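G-protein alpha subunit Galpha7 (Naegleria fowleri, PDB 6NE6) probably binds and hydrolyses GTP, serving as the nucleotide-controlled switch subunit of a heterotrimeric G protein in signal transduction. Local coordinates at residues Leu31-Gly36 with Gln166-Lys171; Arg77-Lys82 with Ile106-Lys111; Ala131-Asp136 with Val153-Ile158; Glu268-Pro273 with Pro277-Glu282. One frame throughout, in Å; residues are numbered along the deposited sequence.

How the contacts relate
The four contacts divide between the two lobes expected of a G-protein alpha subunit, a Ras-like domain built on a six-stranded mixed sheet and an all-helical insertion. Contact 2 pairs helices 74-89 and 100-109 within the helical part. Contact 3 follows, the two centres about 19 Å apart, and they touch through Trp110 with Phe135 and Asp136. Both are nested inside the loop closed by contact 1, which joins the end of helix 22-32 to edge strand 163-170. Leu31 meets Val154, so contacts 1 and 3 adjoin near the junction of the lobes, probably where the chain returns from the helical insertion to the sheet. Contact 4 comes last, about 18 Å from contact 3 between nearest atoms, on the Ras-like side.

Contact 1 (Leu31-Gly36 with Gln166-Lys171); sequences LIYNNG and QPFTFK. With EDO (1,2-ethanediol), chain I.
The Tyr33 ring lies over CB of Phe168, which sits 3.5 Å from the ring centroid and 11° off its normal, a CH-pi contact at the middle of the face. This joins the end of helix 22-32, the helix that follows the presumed P-loop of the Ras-like fold, to the edge strand 163-170. The two aromatic rings are nearly parallel but slid apart, with little overlap; CD1 of Phe168 instead approaches the hydroxyl OH of Tyr33 at 3.4 Å. Phe168 takes the position between its backbone N and carbonyl carbon (chi1 62°), which carries its ring past the phenol and presents CB to it. Ile32 CG2 lies over the other face of Tyr33, nearer the rim.

Beyond this pair the helix ends in a Schellman motif with Asn34 as its C-prime residue at positive phi, and the chain turns to bring Asn35 to Gln166. Asn35 ND2 donates to Gln166 OE1 at 2.8 Å, almost straight at 168°, although the amide planes are steeply inclined to each other. The NE2 end of the same glutamine is held by Pro167 O at 2.9 Å, and both bonds together fix the flip of its amide. Two waters complete the junction: one links Tyr33 O with Gln166 NE2, and the other lies 2.9 Å from Tyr33 OH and donates to Thr169 O at 2.6 Å.

Contact 2 (Arg77-Lys82 with Ile106-Lys111); sequences RQRAEK and IAELWK
Arg79 reaches across to Glu108 so that the glutamate's aliphatic stem, rather than its carboxylate, lies over one face of the guanidinium. The closest approach is NH1 of Arg79 to CG of Glu108, 3.4 Å, and the two flat groups are inclined by 60°. No salt bridge joins them: Arg79 NH1 stays 5.0 Å from Glu108 OE2, a separation at which the opposite charges would still be expected to attract weakly. The glutamate chain bends at chi2 (62°), which turns the carboxylate away from the arginine and toward Lys111, whose NZ meets OE1 of Glu108 at 2.9 Å from above the carboxylate plane. The arginine is held instead by Glu75 and Asp105, which form salt bridges with its NH1 and NE, and by Asn76.

These residues join helix 74-89 to helix 100-109, neighbours in the all-helical domain that G-protein alpha subunits carry as an insertion in the Ras-like fold. Deeper in the interface the contact becomes apolar. Leu109 and the stem of Arg79 run past each other in opposite directions, CG of one 4.0 Å from CG of the other. CD1 of Leu109 then settles on the helix backbone at Ala80, 3.7 Å from its CA and 3.9 Å from its CB, a close approach consistent with the small size of the alanine side chain. Helix 39-66 also packs here: Ile61 touches Ala80 and Leu109, and Met57 touches the leucine.

Contact 3 (Ala131-Asp136 with Val153-Ile158); sequences ASYYFD and VVRARI
Arg155 starts its crossing at CB, 3.7 Å from the hydroxyl OH of Tyr134, and extends from CG to NE toward helix 131-136 of the helical domain. By comparison with other G-protein alpha subunits, its segment probably belongs to the connection that returns from this domain to the Ras-like domain, around switch I. The next atom to touch is CD of Arg155, which sits over the centre of the Tyr133 ring, 3.4 Å from the centroid, as a CH-pi contact. Arg155 NE follows at 3.4 Å from Tyr133 CD1, and Arg155 CZ is 3.8 Å from the same carbon. The guanidinium thus lies flat on the ring, planes 10° apart, in an offset stack. At the tip, Arg155 NH1 comes to 4.0 Å from Tyr133 CB.

Glu151 forms a salt bridge with NE, holding the arginine from its own side, while Asp152 accepts from both tyrosines: its OD1 binds Tyr133 OH and its backbone O binds Tyr134 OH. Tyr134 reaches Ala156 edge-on. Its OH lies 3.0 Å from Ala156 N, yet the angle is too poor for a hydrogen bond, and that N-H goes to Val153 O at 3.1 Å.

Contact 4 (Glu268-Pro273 with Pro277-Glu282); sequences EEYKGP and PDAAKE
Tyr270 is the first residue of 268-273 to meet the helix, its hydroxyl OH coming to 3.3 Å from CB of Ala279. With CG opposite the backbone N (chi1 175°), the phenol is directed at the first turns of helix 277-291, where CE1 of Tyr270 lies 3.7 Å from Ala279 O and its CZ 4.0 Å from Ala280 CA. The helix thus meets the ring obliquely, along the CE1 and OH side, through Ala279 and Ala280. Further along the same helix Phe283 packs edge-to-face with Tyr270, and Leu263, earlier in the same loop as the tyrosine, touches both Tyr270 and Ala280.

The segment belongs to the long loop between helices 250-258 and 277-291 of the Ras-like domain, and here it doubles back on the start of the second helix. At Gly272 the chain passes over the tyrosine, its N lying 3.4 Å above the plane of the Tyr270 ring, over its centre. Pro273 makes two contacts, one through its O and one through its ring. The O accepts from Tyr270 OH at 2.9 Å, the hydroxyl lying in the carbonyl plane on a lone pair, which fixes the phenol tip within the loop. The proline ring packs on the helix, CD of Pro273 being 3.7 Å from CB of Ala279. The N of that alanine is hydrogen-bonded in turn to OD1 of Asp276, the residue just before the helix begins.

Contact 1 (Leu31-Gly36 with Gln166-Lys171)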
# COMPACT_ATOMS: atom_id res chain seq x y z
N LEU A 31 -3.92 -4.50 -14.40
CA LEU A 31 -3.15 -4.05 -15.56
C LEU A 31 -2.53 -5.24 -16.29
O LEU A 31 -2.54 -5.29 -17.52
CB LEU A 31 -2.08 -3.04 -15.14
CG LEU A 31 -2.64 -1.77 -14.50
CD1 LEU A 31 -1.53 -0.80 -14.09
CD2 LEU A 31 -3.61 -1.08 -15.47
N ILE A 32 -2.03 -6.22 -15.54
CA ILE A 32 -1.39 -7.38 -16.16
C ILE A 32 -2.37 -8.12 -17.05
O ILE A 32 -1.98 -8.65 -18.11
CB ILE A 32 -0.79 -8.29 -15.06
CG1 ILE A 32 0.42 -7.60 -14.42
CG2 ILE A 32 -0.37 -9.63 -15.64
CD1 ILE A 32 0.83 -8.25 -13.10
N TYR A 33 -3.65 -8.14 -16.68
CA TYR A 33 -4.66 -8.90 -17.40
C TYR A 33 -5.61 -8.00 -18.18
O TYR A 33 -6.78 -8.34 -18.39
CB TYR A 33 -5.41 -9.81 -16.42
CG TYR A 33 -4.49 -10.94 -16.00
CD1 TYR A 33 -3.88 -10.95 -14.76
CD2 TYR A 33 -4.18 -11.96 -16.90
CE1 TYR A 33 -3.01 -11.97 -14.40
CE2 TYR A 33 -3.32 -12.98 -16.55
CZ TYR A 33 -2.74 -12.98 -15.30
OH TYR A 33 -1.89 -14.00 -14.95
N ASN A 34 -5.11 -6.86 -18.66
CA ASN A 34 -5.81 -6.06 -19.67
C ASN A 34 -7.16 -5.58 -19.16
O ASN A 34 -8.14 -5.49 -19.92
CB ASN A 34 -5.98 -6.84 -20.97
CG ASN A 34 -4.66 -7.26 -21.56
OD1 ASN A 34 -3.71 -6.49 -21.56
ND2 ASN A 34 -4.60 -8.50 -22.03
N ASN A 35 -7.22 -5.24 -17.88
CA ASN A 35 -8.44 -4.77 -17.25
C ASN A 35 -8.18 -3.42 -16.60
O ASN A 35 -8.48 -3.19 -15.42
CB ASN A 35 -8.92 -5.82 -16.25
CG ASN A 35 -10.29 -5.51 -15.67
OD1 ASN A 35 -11.11 -4.82 -16.28
ND2 ASN A 35 -10.55 -6.05 -14.48
N GLY A 36 -7.62 -2.51 -17.38
CA GLY A 36 -7.11 -1.24 -16.89
C GLY A 36 -8.20 -0.22 -16.61
O GLY A 36 -9.40 -0.49 -16.67
N GLN A 166 -10.35 -10.16 -9.88
CA GLN A 166 -9.66 -10.19 -11.16
C GLN A 166 -9.45 -11.64 -11.56
O GLN A 166 -8.52 -12.29 -11.05
CB GLN A 166 -8.30 -9.47 -11.08
CG GLN A 166 -7.51 -9.54 -12.39
CD GLN A 166 -8.26 -8.90 -13.54
OE1 GLN A 166 -8.51 -7.70 -13.52
NE2 GLN A 166 -8.66 -9.70 -14.51
N PRO A 167 -10.25 -12.18 -12.47
CA PRO A 167 -10.04 -13.56 -12.92
C PRO A 167 -8.96 -13.62 -13.98
O PRO A 167 -8.66 -12.64 -14.68
CB PRO A 167 -11.40 -13.95 -13.50
CG PRO A 167 -11.93 -12.64 -14.06
CD PRO A 167 -11.45 -11.57 -13.08
N PHE A 168 -8.36 -14.80 -14.09
CA PHE A 168 -7.31 -15.02 -15.07
C PHE A 168 -7.11 -16.51 -15.22
O PHE A 168 -7.58 -17.31 -14.40
CB PHE A 168 -6.00 -14.34 -14.68
CG PHE A 168 -5.39 -14.83 -13.39
CD1 PHE A 168 -4.37 -15.78 -13.39
CD2 PHE A 168 -5.82 -14.31 -12.17
CE1 PHE A 168 -3.79 -16.22 -12.18
CE2 PHE A 168 -5.25 -14.74 -10.97
CZ PHE A 168 -4.23 -15.69 -10.98
N THR A 169 -6.43 -16.89 -16.29
CA THR A 169 -6.10 -18.28 -16.55
C THR A 169 -4.59 -18.43 -16.47
O THR A 169 -3.85 -17.59 -17.00
CB THR A 169 -6.64 -18.72 -17.92
OG1 THR A 169 -8.08 -18.73 -17.86
CG2 THR A 169 -6.17 -20.13 -18.28
N PHE A 170 -4.15 -19.47 -15.78
CA PHE A 170 -2.73 -19.77 -15.62
C PHE A 170 -2.54 -21.26 -15.82
O PHE A 170 -3.24 -22.06 -15.18
CB PHE A 170 -2.24 -19.34 -14.24
CG PHE A 170 -0.83 -19.70 -13.97
CD1 PHE A 170 0.21 -18.99 -14.55
CD2 PHE A 170 -0.53 -20.74 -13.11
CE1 PHE A 170 1.53 -19.33 -14.29
CE2 PHE A 170 0.79 -21.08 -12.85
CZ PHE A 170 1.81 -20.37 -13.44
N LYS A 171 -1.59 -21.62 -16.68
CA LYS A 171 -1.39 -23.01 -17.09
C LYS A 171 -2.72 -23.70 -17.41
O LYS A 171 -3.00 -24.80 -16.95
CB LYS A 171 -0.60 -23.78 -16.04
CG LYS A 171 0.81 -23.23 -15.84
CD LYS A 171 1.63 -24.11 -14.91
CE LYS A 171 3.03 -23.53 -14.70
NZ LYS A 171 3.82 -24.33 -13.72
C1 EDO I . -6.73 -2.71 -21.19
O1 EDO I . -6.29 -2.58 -19.83
C2 EDO I . -8.23 -2.44 -21.24
O2 EDO I . -8.51 -1.21 -20.56
O HOH W 1 -9.17 -9.16 -17.51
O HOH W 2 -1.61 -16.31 -16.64

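Contact 2 (Arg77-Lys82 with Ile106-Lys111)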
# COMPACT_ATOMS: atom_id res chain seq x y z
N ARG A 77 4.92 31.12 4.49
CA ARG A 77 4.15 30.90 5.71
C ARG A 77 2.66 31.12 5.45
O ARG A 77 1.82 30.35 5.92
CB ARG A 77 4.63 31.82 6.82
CG ARG A 77 4.18 31.35 8.21
CD ARG A 77 4.33 32.42 9.27
NE ARG A 77 3.58 33.62 8.92
CZ ARG A 77 2.26 33.75 9.08
NH1 ARG A 77 1.55 32.75 9.59
NH2 ARG A 77 1.66 34.88 8.73
N GLN A 78 2.32 32.16 4.70
CA GLN A 78 0.92 32.43 4.41
C GLN A 78 0.36 31.38 3.47
O GLN A 78 -0.80 30.97 3.59
CB GLN A 78 0.77 33.83 3.82
CG GLN A 78 1.05 34.93 4.84
CD GLN A 78 1.19 36.31 4.21
OE1 GLN A 78 1.35 36.44 2.99
NE2 GLN A 78 1.14 37.34 5.03
N ARG A 79 1.19 30.91 2.55
CA ARG A 79 0.81 29.82 1.66
C ARG A 79 0.52 28.55 2.45
O ARG A 79 -0.47 27.85 2.20
CB ARG A 79 1.94 29.63 0.65
CG ARG A 79 1.72 28.67 -0.47
CD ARG A 79 2.85 28.82 -1.49
NE ARG A 79 2.61 29.93 -2.42
CZ ARG A 79 3.47 30.90 -2.70
NH1 ARG A 79 4.68 30.93 -2.14
NH2 ARG A 79 3.11 31.86 -3.56
N ALA A 80 1.36 28.26 3.45
CA ALA A 80 1.12 27.10 4.30
C ALA A 80 -0.17 27.25 5.09
O ALA A 80 -0.93 26.28 5.23
CB ALA A 80 2.31 26.90 5.24
N GLU A 81 -0.44 28.45 5.61
CA GLU A 81 -1.70 28.68 6.32
C GLU A 81 -2.90 28.48 5.40
O GLU A 81 -3.92 27.91 5.81
CB GLU A 81 -1.72 30.09 6.92
CG GLU A 81 -0.78 30.27 8.09
CD GLU A 81 -1.18 31.44 8.97
OE1 GLU A 81 -1.90 31.22 9.97
OE2 GLU A 81 -0.78 32.58 8.66
N LYS A 82 -2.80 28.93 4.15
CA LYS A 82 -3.89 28.71 3.19
C LYS A 82 -4.15 27.22 2.99
O LYS A 82 -5.30 26.77 3.01
CB LYS A 82 -3.57 29.38 1.85
CG LYS A 82 -4.44 28.88 0.70
CD LYS A 82 -3.96 29.35 -0.67
CE LYS A 82 -4.81 28.74 -1.79
NZ LYS A 82 -4.49 29.26 -3.16
N ILE A 106 1.06 24.48 -3.83
CA ILE A 106 1.65 23.27 -3.27
C ILE A 106 3.03 23.03 -3.88
O ILE A 106 3.97 22.66 -3.17
CB ILE A 106 0.71 22.07 -3.47
CG1 ILE A 106 -0.56 22.27 -2.63
CG2 ILE A 106 1.42 20.76 -3.11
CD1 ILE A 106 -1.70 21.28 -2.95
N ALA A 107 3.17 23.23 -5.19
CA ALA A 107 4.47 23.07 -5.83
C ALA A 107 5.50 24.05 -5.27
O ALA A 107 6.67 23.70 -5.11
CB ALA A 107 4.35 23.24 -7.35
N GLU A 108 5.07 25.28 -4.99
CA GLU A 108 6.01 26.22 -4.39
C GLU A 108 6.40 25.78 -2.98
O GLU A 108 7.58 25.84 -2.61
CB GLU A 108 5.40 27.63 -4.41
CG GLU A 108 6.39 28.75 -4.13
CD GLU A 108 7.52 28.87 -5.15
OE1 GLU A 108 7.30 28.64 -6.37
OE2 GLU A 108 8.64 29.19 -4.73
N LEU A 109 5.43 25.33 -2.18
CA LEU A 109 5.76 24.85 -0.84
C LEU A 109 6.64 23.61 -0.86
O LEU A 109 7.40 23.36 0.09
CB LEU A 109 4.49 24.56 -0.04
CG LEU A 109 3.98 25.62 0.94
CD1 LEU A 109 2.97 24.96 1.88
CD2 LEU A 109 5.10 26.27 1.73
N TRP A 110 6.53 22.78 -1.90
CA TRP A 110 7.40 21.61 -1.99
C TRP A 110 8.87 21.99 -2.14
O TRP A 110 9.74 21.12 -1.95
CB TRP A 110 6.89 20.75 -3.16
CG TRP A 110 7.59 19.45 -3.48
CD1 TRP A 110 8.00 19.05 -4.71
CD2 TRP A 110 7.91 18.36 -2.58
NE1 TRP A 110 8.57 17.79 -4.64
CE2 TRP A 110 8.52 17.35 -3.35
CE3 TRP A 110 7.73 18.15 -1.21
CZ2 TRP A 110 8.96 16.14 -2.80
CZ3 TRP A 110 8.18 16.95 -0.65
CH2 TRP A 110 8.79 15.96 -1.46
N LYS A 111 9.18 23.26 -2.43
CA LYS A 111 10.56 23.77 -2.46
C LYS A 111 11.02 24.35 -1.13
O LYS A 111 12.21 24.67 -0.99
CB LYS A 111 10.69 24.86 -3.54
CG LYS A 111 10.20 24.45 -4.92
CD LYS A 111 10.25 25.66 -5.86
CE LYS A 111 9.24 25.53 -7.01
NZ LYS A 111 9.08 26.83 -7.76

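Contact 3 (Ala131-Asp136 with Val153-Ile158)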
# COMPACT_ATOMS: atom_id res chain seq x y z
N ALA A 131 3.70 10.23 -1.68
CA ALA A 131 3.64 11.69 -1.57
C ALA A 131 4.65 12.37 -2.49
O ALA A 131 4.30 13.31 -3.21
CB ALA A 131 3.85 12.13 -0.13
N SER A 132 5.92 11.94 -2.48
CA SER A 132 6.91 12.63 -3.30
C SER A 132 6.62 12.44 -4.79
O SER A 132 6.85 13.36 -5.57
CB SER A 132 8.33 12.17 -2.96
OG SER A 132 8.56 10.85 -3.41
N TYR A 133 6.12 11.27 -5.18
CA TYR A 133 5.74 11.04 -6.56
C TYR A 133 4.74 12.09 -7.04
O TYR A 133 4.92 12.71 -8.09
CB TYR A 133 5.15 9.63 -6.71
CG TYR A 133 4.49 9.40 -8.05
CD1 TYR A 133 5.21 8.94 -9.14
CD2 TYR A 133 3.13 9.67 -8.22
CE1 TYR A 133 4.59 8.75 -10.38
CE2 TYR A 133 2.51 9.48 -9.45
CZ TYR A 133 3.24 9.02 -10.52
OH TYR A 133 2.62 8.83 -11.73
N TYR A 134 3.67 12.30 -6.26
CA TYR A 134 2.67 13.26 -6.72
C TYR A 134 3.24 14.68 -6.73
O TYR A 134 3.05 15.42 -7.70
CB TYR A 134 1.41 13.16 -5.86
CG TYR A 134 0.60 11.89 -6.05
CD1 TYR A 134 0.21 11.46 -7.32
CD2 TYR A 134 0.22 11.13 -4.96
CE1 TYR A 134 -0.54 10.31 -7.50
CE2 TYR A 134 -0.53 9.97 -5.12
CZ TYR A 134 -0.91 9.57 -6.39
OH TYR A 134 -1.65 8.41 -6.55
N PHE A 135 3.98 15.05 -5.67
CA PHE A 135 4.55 16.39 -5.63
C PHE A 135 5.50 16.63 -6.80
O PHE A 135 5.50 17.71 -7.41
CB PHE A 135 5.32 16.62 -4.33
CG PHE A 135 4.48 16.72 -3.08
CD1 PHE A 135 3.24 17.35 -3.08
CD2 PHE A 135 4.97 16.23 -1.87
CE1 PHE A 135 2.50 17.46 -1.89
CE2 PHE A 135 4.25 16.34 -0.69
CZ PHE A 135 3.02 16.96 -0.69
N ASP A 136 6.32 15.62 -7.13
CA ASP A 136 7.29 15.80 -8.21
C ASP A 136 6.64 15.84 -9.58
O ASP A 136 7.29 16.27 -10.54
CB ASP A 136 8.33 14.68 -8.19
CG ASP A 136 9.36 14.85 -7.09
OD1 ASP A 136 9.54 15.99 -6.59
OD2 ASP A 136 10.00 13.83 -6.74
N VAL A 153 -3.01 6.14 -10.67
CA VAL A 153 -4.07 5.37 -10.02
C VAL A 153 -3.47 4.25 -9.17
O VAL A 153 -3.91 4.00 -8.04
CB VAL A 153 -5.06 4.82 -11.06
CG1 VAL A 153 -6.08 3.88 -10.38
CG2 VAL A 153 -5.79 5.96 -11.79
N VAL A 154 -2.47 3.55 -9.71
CA VAL A 154 -1.81 2.47 -8.97
C VAL A 154 -1.25 3.00 -7.66
O VAL A 154 -1.29 2.33 -6.63
CB VAL A 154 -0.71 1.84 -9.84
CG1 VAL A 154 0.15 0.85 -9.05
CG2 VAL A 154 -1.33 1.15 -11.06
N ARG A 155 -0.73 4.22 -7.67
CA ARG A 155 -0.10 4.79 -6.48
C ARG A 155 -1.08 5.42 -5.50
O ARG A 155 -0.67 5.79 -4.40
CB ARG A 155 0.94 5.83 -6.91
CG ARG A 155 2.19 5.21 -7.50
CD ARG A 155 3.24 6.26 -7.69
NE ARG A 155 4.47 5.75 -8.28
CZ ARG A 155 5.57 5.46 -7.59
NH1 ARG A 155 5.60 5.63 -6.27
NH2 ARG A 155 6.65 5.03 -8.22
N ALA A 156 -2.36 5.54 -5.86
CA ALA A 156 -3.34 6.17 -4.99
C ALA A 156 -3.96 5.13 -4.07
O ALA A 156 -4.60 4.18 -4.53
CB ALA A 156 -4.44 6.83 -5.83
N ARG A 157 -3.80 5.33 -2.76
CA ARG A 157 -4.27 4.36 -1.77
C ARG A 157 -5.75 4.64 -1.50
O ARG A 157 -6.10 5.44 -0.64
CB ARG A 157 -3.44 4.45 -0.50
CG ARG A 157 -3.64 3.30 0.49
CD ARG A 157 -2.71 3.41 1.68
NE ARG A 157 -2.97 4.62 2.46
CZ ARG A 157 -3.86 4.69 3.45
NH1 ARG A 157 -4.56 3.60 3.77
NH2 ARG A 157 -4.05 5.83 4.10
N ILE A 158 -6.62 3.95 -2.23
CA ILE A 158 -8.07 4.09 -2.10
C ILE A 158 -8.63 2.84 -1.44
O ILE A 158 -8.38 1.72 -1.92
CB ILE A 158 -8.74 4.32 -3.47
CG1 ILE A 158 -7.93 5.32 -4.31
CG2 ILE A 158 -10.18 4.78 -3.29
CD1 ILE A 158 -8.04 6.74 -3.84

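Contact 4 (Glu268-Pro273 with Pro277-Glu282)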
# COMPACT_ATOMS: atom_id res chain seq x y z
N GLU A 268 15.87 -4.16 18.83
CA GLU A 268 17.17 -4.24 19.48
C GLU A 268 17.82 -5.60 19.33
O GLU A 268 19.04 -5.71 19.50
CB GLU A 268 17.03 -3.90 20.97
CG GLU A 268 16.62 -2.46 21.23
CD GLU A 268 16.74 -2.09 22.70
OE1 GLU A 268 17.22 -2.94 23.49
OE2 GLU A 268 16.37 -0.96 23.07
N GLU A 269 17.05 -6.65 19.03
CA GLU A 269 17.62 -7.97 18.82
C GLU A 269 18.32 -8.12 17.47
O GLU A 269 19.04 -9.10 17.28
CB GLU A 269 16.53 -9.04 18.95
N TYR A 270 18.13 -7.19 16.54
CA TYR A 270 18.85 -7.26 15.27
C TYR A 270 20.31 -6.91 15.48
O TYR A 270 20.65 -5.78 15.85
CB TYR A 270 18.24 -6.33 14.22
CG TYR A 270 19.06 -6.33 12.95
CD1 TYR A 270 19.11 -7.46 12.14
CD2 TYR A 270 19.80 -5.22 12.59
CE1 TYR A 270 19.86 -7.48 10.99
CE2 TYR A 270 20.57 -5.22 11.43
CZ TYR A 270 20.59 -6.35 10.63
OH TYR A 270 21.36 -6.37 9.49
N LYS A 271 21.19 -7.89 15.23
CA LYS A 271 22.62 -7.74 15.43
C LYS A 271 23.40 -7.81 14.12
O LYS A 271 24.63 -7.91 14.14
CB LYS A 271 23.13 -8.82 16.39
CG LYS A 271 22.53 -8.74 17.79
CD LYS A 271 22.79 -7.38 18.40
CE LYS A 271 22.53 -7.37 19.90
NZ LYS A 271 23.01 -6.10 20.53
N GLY A 272 22.71 -7.75 12.99
CA GLY A 272 23.36 -7.81 11.70
C GLY A 272 24.05 -6.51 11.35
O GLY A 272 24.03 -5.52 12.09
N PRO A 273 24.69 -6.51 10.18
CA PRO A 273 25.46 -5.33 9.76
C PRO A 273 24.57 -4.13 9.47
O PRO A 273 23.38 -4.26 9.16
CB PRO A 273 26.17 -5.80 8.49
CG PRO A 273 26.09 -7.29 8.51
CD PRO A 273 24.84 -7.63 9.24
N PRO A 277 20.63 -4.39 3.54
CA PRO A 277 19.21 -4.73 3.44
C PRO A 277 18.94 -6.22 3.46
O PRO A 277 17.87 -6.63 3.93
CB PRO A 277 18.79 -4.12 2.09
CG PRO A 277 19.87 -3.13 1.75
CD PRO A 277 21.12 -3.63 2.38
N ASP A 278 19.86 -7.03 2.95
CA ASP A 278 19.59 -8.47 2.89
C ASP A 278 19.64 -9.08 4.28
O ASP A 278 18.78 -9.90 4.63
CB ASP A 278 20.59 -9.14 1.95
CG ASP A 278 20.29 -8.85 0.48
OD1 ASP A 278 19.21 -8.29 0.19
OD2 ASP A 278 21.12 -9.18 -0.38
N ALA A 279 20.62 -8.69 5.09
CA ALA A 279 20.66 -9.16 6.47
C ALA A 279 19.43 -8.70 7.24
O ALA A 279 18.84 -9.47 8.01
CB ALA A 279 21.94 -8.68 7.16
N ALA A 280 19.01 -7.45 7.01
CA ALA A 280 17.87 -6.91 7.74
C ALA A 280 16.57 -7.57 7.30
O ALA A 280 15.72 -7.89 8.13
CB ALA A 280 17.81 -5.39 7.54
N LYS A 281 16.40 -7.82 5.99
CA LYS A 281 15.13 -8.42 5.58
C LYS A 281 15.05 -9.87 6.00
O LYS A 281 13.96 -10.38 6.28
CB LYS A 281 14.91 -8.26 4.07
CG LYS A 281 15.73 -9.20 3.20
CD LYS A 281 15.61 -8.79 1.73
CE LYS A 281 16.33 -9.76 0.81
NZ LYS A 281 16.47 -9.20 -0.57
N GLU A 282 16.20 -10.57 6.08
CA GLU A 282 16.16 -11.94 6.55
C GLU A 282 15.75 -12.00 8.02
O GLU A 282 14.98 -12.89 8.42
CB GLU A 282 17.52 -12.61 6.33
CG GLU A 282 17.83 -12.84 4.86
CD GLU A 282 16.85 -13.79 4.18
OE1 GLU A 282 16.41 -14.76 4.84
OE2 GLU A 282 16.51 -13.55 3.00